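Local coordinates for fluoroacetyl-CoA thioesterase (Streptomyces cattleya, PDB 3KUV), which hydrolyses fluoroacetyl-CoA to fluoroacetate and CoA before it can react with citrate synthase, so conferring fluoroacetate resistance, and works as a homodimer, at residues B[15-20]-B[84-89]; B[76-81]-B[109-114]. The protein carries 1 engineered substitution. All blocks are in the same frame, centred on the assembly; numbering follows the deposited sequence.

Interaction 1 of 2, residues B[15-20]-B[84-89]; sequences FVVPPH and LTVTVT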
loop_
_atom_site.group_PDB
_atom_site.type_symbol
_atom_site.label_atom_id
_atom_site.label_comp_id
_atom_site.label_asym_id
_atom_site.label_seq_id
_atom_site.Cartn_x
_atom_site.Cartn_y
_atom_site.Cartn_z
ATOM N N PHE B 15 0.040 -4.143 15.954
ATOM C CA PHE B 15 -0.489 -5.242 15.146
ATOM C C PHE B 15 0.538 -6.323 15.054
ATOM O O PHE B 15 1.625 -6.129 14.474
ATOM C CB PHE B 15 -0.760 -4.727 13.701
ATOM C CG PHE B 15 -1.344 -5.793 12.809
ATOM C CD1 PHE B 15 -2.645 -6.315 13.024
ATOM C CD2 PHE B 15 -0.581 -6.243 11.728
ATOM C CE1 PHE B 15 -3.141 -7.326 12.067
ATOM C CE2 PHE B 15 -1.101 -7.160 10.835
ATOM C CZ PHE B 15 -2.342 -7.697 11.003
ATOM N N VAL B 16 0.251 -7.496 15.637
ATOM C CA VAL B 16 1.157 -8.649 15.464
ATOM C C VAL B 16 0.993 -9.193 14.036
ATOM O O VAL B 16 -0.121 -9.533 13.630
ATOM C CB VAL B 16 0.788 -9.747 16.487
ATOM C CG1 VAL B 16 1.704 -11.045 16.299
ATOM C CG2 VAL B 16 1.016 -9.216 17.912
ATOM N N VAL B 17 2.100 -9.213 13.243
ATOM C CA VAL B 17 1.958 -9.660 11.860
ATOM C C VAL B 17 1.712 -11.188 11.795
ATOM O O VAL B 17 2.584 -11.938 12.250
ATOM C CB VAL B 17 3.297 -9.323 11.091
ATOM C CG1 VAL B 17 3.245 -9.813 9.594
ATOM C CG2 VAL B 17 3.583 -7.770 11.112
ATOM N N PRO B 18 0.557 -11.582 11.212
ATOM C CA PRO B 18 0.289 -13.034 11.037
ATOM C C PRO B 18 0.926 -13.515 9.714
ATOM O O PRO B 18 1.326 -12.714 8.834
ATOM C CB PRO B 18 -1.229 -13.094 10.932
ATOM C CG PRO B 18 -1.626 -11.798 10.217
ATOM C CD PRO B 18 -0.529 -10.765 10.654
ATOM N N PRO B 19 1.003 -14.863 9.578
ATOM C CA PRO B 19 1.575 -15.424 8.356
ATOM C C PRO B 19 0.864 -14.971 7.092
ATOM O O PRO B 19 1.532 -14.914 6.023
ATOM C CB PRO B 19 1.409 -16.954 8.563
ATOM C CG PRO B 19 1.477 -17.086 10.074
ATOM C CD PRO B 19 0.679 -15.898 10.592
ATOM N N HIS B 20 -0.433 -14.686 7.111
ATOM C CA HIS B 20 -1.147 -14.317 5.894
ATOM C C HIS B 20 -1.037 -12.832 5.467
ATOM O O HIS B 20 -1.762 -12.388 4.619
ATOM C CB HIS B 20 -2.648 -14.718 5.968
ATOM C CG HIS B 20 -3.376 -14.129 7.129
ATOM N ND1 HIS B 20 -3.357 -14.715 8.389
ATOM C CD2 HIS B 20 -4.138 -13.013 7.230
ATOM C CE1 HIS B 20 -4.091 -13.974 9.209
ATOM N NE2 HIS B 20 -4.559 -12.932 8.547
ATOM N N LEU B 84 6.423 -10.704 14.656
ATOM C CA LEU B 84 6.764 -9.415 15.311
ATOM C C LEU B 84 5.533 -8.511 15.381
ATOM O O LEU B 84 4.599 -8.703 14.628
ATOM C CB LEU B 84 7.895 -8.640 14.521
ATOM C CG LEU B 84 9.234 -9.392 14.617
ATOM C CD1 LEU B 84 10.224 -8.584 13.829
ATOM C CD2 LEU B 84 9.789 -9.538 16.037
ATOM N N THR B 85 5.576 -7.545 16.312
ATOM C CA THR B 85 4.483 -6.573 16.423
ATOM C C THR B 85 4.943 -5.306 15.655
ATOM O O THR B 85 5.992 -4.716 16.008
ATOM C CB THR B 85 4.260 -6.194 17.867
ATOM O OG1 THR B 85 3.931 -7.390 18.641
ATOM C CG2 THR B 85 3.130 -5.183 18.051
ATOM N N VAL B 86 4.143 -4.903 14.698
ATOM C CA VAL B 86 4.376 -3.626 14.005
ATOM C C VAL B 86 3.576 -2.565 14.806
ATOM O O VAL B 86 2.326 -2.717 15.042
ATOM C CB VAL B 86 3.932 -3.674 12.546
ATOM C CG1 VAL B 86 3.989 -2.202 11.951
ATOM C CG2 VAL B 86 4.875 -4.573 11.790
ATOM N N THR B 87 4.239 -1.520 15.266
ATOM C CA THR B 87 3.557 -0.379 15.908
ATOM C C THR B 87 3.616 0.762 14.893
ATOM O O THR B 87 4.711 1.183 14.515
ATOM C CB THR B 87 4.237 0.048 17.215
ATOM O OG1 THR B 87 4.149 -1.020 18.187
ATOM C CG2 THR B 87 3.618 1.328 17.793
ATOM N N VAL B 88 2.436 1.270 14.512
ATOM C CA VAL B 88 2.331 2.468 13.698
ATOM C C VAL B 88 2.098 3.626 14.659
ATOM O O VAL B 88 1.174 3.539 15.525
ATOM C CB VAL B 88 1.173 2.388 12.700
ATOM C CG1 VAL B 88 0.985 3.708 11.945
ATOM C CG2 VAL B 88 1.414 1.235 11.646
ATOM N N THR B 89 2.852 4.718 14.514
ATOM C CA THR B 89 2.553 5.981 15.240
ATOM C C THR B 89 2.022 6.963 14.203
ATOM O O THR B 89 2.704 7.169 13.155
ATOM C CB THR B 89 3.851 6.521 15.857
ATOM O OG1 THR B 89 4.312 5.544 16.818
ATOM C CG2 THR B 89 3.578 7.806 16.645
#
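In the antiparallel sheet of this hot-dog fold, the outermost strand 10-16 ends against the start of strand 85-96, and F15 and V86 form the last hydrogen-bonded pair before the edge strand gives way to loop. The pair is closed from both sides: F15 N donates to V86 O at 2.8 Å, and V86 N returns the bond to F15 O. Neither is ideally aimed, since the N-H...O angle is only 140° in the first and in the second the donor is tilted out of the carbonyl plane. A straighter bond follows beyond the end of the strand, where V17 N meets L84 O at 2.9 Å, with an angle of 166° at the hydrogen. Between these bonds lies the non-hydrogen-bonded pair V16 and T85, whose CA atoms are 4.0 Å apart.

The two faces differ in chemistry. On one, V16 and T85 meet near the surface, CG2 of the valine lying 3.5 Å from OG1 of the threonine. On the other, F15 and V86 both pack on L48 of helix 42-57, the helix held against the sheet. V17, already in loop, adds to this inner side. With CG1 anti to the backbone N (chi1 178°), its other methyl turns to strand 85-96, and V17 CG2 comes within 3.5 Å of V86 CG2.

Interaction 2 of 2, residues B[76-81]-B[109-114]; sequences HTAATP and GVDEIG
At the active site of this hot-dog thioesterase, a classic beta bulge in strand 112-124, where I113 and G114 both face A106 of the neighbouring strand, receives the loop that carries the catalytic H76. The I113 carbonyl is the focus of the contact. T77 N donates to I113 O at 2.9 Å and nearly straight at the hydrogen (164°), although it arrives from above the carbonyl plane; this is the sure link between loop and bulge. In the conformer described, the same oxygen lies at the edge of the H76 ring, near its plane, and H76 ND1 makes a weak bond of 3.4 Å to I113 O. The residue is modelled in two conformers, so this second link is doubtful. The ring also touches S42, the engineered active-site residue, and G69 of the second subunit.

T77, assigned with H76 to CoA binding, also reaches the strand residue preceding I113. Its hydroxyl sits between the backbone N and the carbonyl carbon (chi1 55°), and T77 OG1 donates a hydrogen bond to E112 O (3.1 Å), again from above the carbonyl plane.

Farther along, the contact turns apolar. A78 CB rests 3.8 Å from D111 CB, while the D111 carboxylate forms a salt bridge with K135 of the second subunit; A78 N is buried by the contact without a polar partner. I113 contributes the largest share of the interface: its CB lies 3.7 Å from A78 O, and its side chain crosses that of T80 at about a right angle. T80 OG1 bonds to D108 while keeping I113 CG2 at 3.5 Å.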
loop_
_atom_site.group_PDB
_atom_site.type_symbol
_atom_site.label_atom_id
_atom_site.label_comp_id
_atom_site.label_asym_id
_atom_site.label_seq_id
_atom_site.Cartn_x
_atom_site.Cartn_y
_atom_site.Cartn_z
ATOM N N HIS B 76 10.225 2.247 3.049
ATOM C CA HIS B 76 10.146 0.928 3.684
ATOM C C HIS B 76 11.631 0.582 3.872
ATOM O O HIS B 76 12.336 0.281 2.857
ATOM C CB HIS B 76 9.215 0.025 2.769
ATOM C CG HIS B 76 8.573 -1.212 3.416
ATOM N ND1 HIS B 76 8.776 -1.615 4.724
ATOM C CD2 HIS B 76 7.681 -2.095 2.891
ATOM C CE1 HIS B 76 8.113 -2.746 4.938
ATOM N NE2 HIS B 76 7.436 -3.071 3.825
ATOM N N THR B 77 12.101 0.695 5.091
ATOM C CA THR B 77 13.597 0.725 5.408
ATOM C C THR B 77 14.122 -0.651 5.950
ATOM O O THR B 77 15.348 -0.834 6.104
ATOM C CB THR B 77 13.928 1.840 6.348
ATOM O OG1 THR B 77 13.123 1.755 7.537
ATOM C CG2 THR B 77 13.605 3.177 5.685
ATOM N N ALA B 78 13.228 -1.518 6.383
ATOM C CA ALA B 78 13.608 -2.855 6.893
ATOM C C ALA B 78 12.440 -3.784 6.710
ATOM O O ALA B 78 11.290 -3.329 6.674
ATOM C CB ALA B 78 14.029 -2.795 8.396
ATOM N N ALA B 79 12.676 -5.099 6.695
ATOM C CA ALA B 79 11.665 -6.069 6.416
ATOM C C ALA B 79 11.278 -6.816 7.722
ATOM O O ALA B 79 12.072 -6.930 8.671
ATOM C CB ALA B 79 12.158 -7.072 5.365
ATOM N N THR B 80 10.008 -7.264 7.750
ATOM C CA THR B 80 9.436 -7.797 9.020
ATOM C C THR B 80 8.805 -9.163 8.757
ATOM O O THR B 80 7.878 -9.301 7.991
ATOM C CB THR B 80 8.291 -6.842 9.505
ATOM O OG1 THR B 80 8.819 -5.515 9.727
ATOM C CG2 THR B 80 7.603 -7.300 10.818
ATOM N N PRO B 81 9.306 -10.222 9.424
ATOM C CA PRO B 81 8.660 -11.550 9.339
ATOM C C PRO B 81 7.415 -11.616 10.189
ATOM O O PRO B 81 7.277 -10.845 11.159
ATOM C CB PRO B 81 9.738 -12.448 10.007
ATOM C CG PRO B 81 10.421 -11.560 11.020
ATOM C CD PRO B 81 10.431 -10.141 10.367
ATOM N N GLY B 109 9.526 -3.443 16.624
ATOM C CA GLY B 109 10.135 -3.909 17.873
ATOM C C GLY B 109 11.658 -4.141 17.743
ATOM O O GLY B 109 12.384 -4.166 18.765
ATOM N N VAL B 110 12.144 -4.331 16.517
ATOM C CA VAL B 110 13.576 -4.570 16.259
ATOM C C VAL B 110 14.144 -3.406 15.498
ATOM O O VAL B 110 15.110 -2.735 15.962
ATOM C CB VAL B 110 13.767 -5.867 15.490
ATOM C CG1 VAL B 110 15.275 -6.048 15.220
ATOM C CG2 VAL B 110 13.168 -7.039 16.315
ATOM N N ASP B 111 13.510 -3.063 14.384
ATOM C CA ASP B 111 13.985 -1.996 13.551
ATOM C C ASP B 111 12.861 -0.957 13.293
ATOM O O ASP B 111 11.684 -1.308 13.258
ATOM C CB ASP B 111 14.359 -2.527 12.144
ATOM C CG ASP B 111 15.516 -3.532 12.157
ATOM O OD1 ASP B 111 16.562 -3.175 12.797
ATOM O OD2 ASP B 111 15.360 -4.648 11.589
ATOM N N GLU B 112 13.243 0.267 12.988
ATOM C CA GLU B 112 12.342 1.220 12.316
ATOM C C GLU B 112 12.066 0.662 10.914
ATOM O O GLU B 112 13.047 0.210 10.222
ATOM C CB GLU B 112 13.041 2.579 12.372
ATOM C CG GLU B 112 12.779 3.583 11.333
ATOM C CD GLU B 112 11.587 4.548 11.571
ATOM O OE1 GLU B 112 11.725 5.614 12.278
ATOM O OE2 GLU B 112 10.519 4.293 10.954
ATOM N N ILE B 113 10.841 0.589 10.440
ATOM C CA ILE B 113 10.572 -0.043 9.170
ATOM C C ILE B 113 10.026 0.936 8.150
ATOM O O ILE B 113 9.947 0.575 6.979
ATOM C CB ILE B 113 9.622 -1.254 9.229
ATOM C CG1 ILE B 113 8.244 -0.797 9.766
ATOM C CG2 ILE B 113 10.193 -2.319 10.197
ATOM C CD1 ILE B 113 7.171 -1.956 9.610
ATOM N N GLY B 114 9.653 2.190 8.491
ATOM C CA GLY B 114 9.181 3.113 7.361
ATOM C C GLY B 114 8.673 4.374 8.028
ATOM O O GLY B 114 8.260 4.352 9.201
#

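Both contacts lie toward the same end of the hot-dog sheet, their centres 10 Å apart, and both are partly buried. Interaction 1 is regular: paired backbone amides and carbonyls join an edge strand to its neighbour. Interaction 2 joins a loop without regular structure to an irregular strand start, so its polar bonds include side-chain donors and fall on the carbonyls of E112 and I113, at and just before the bulge. A shared apolar patch connects them: V86 CG1 meets I113 CD1 at 4.0 Å, and T80 CG2 packs against methyls of V86 and V17. The second subunit touches both, in interaction 1 by packing on L84 and a hydrogen bond between its E29 and H20, in interaction 2 also by charge.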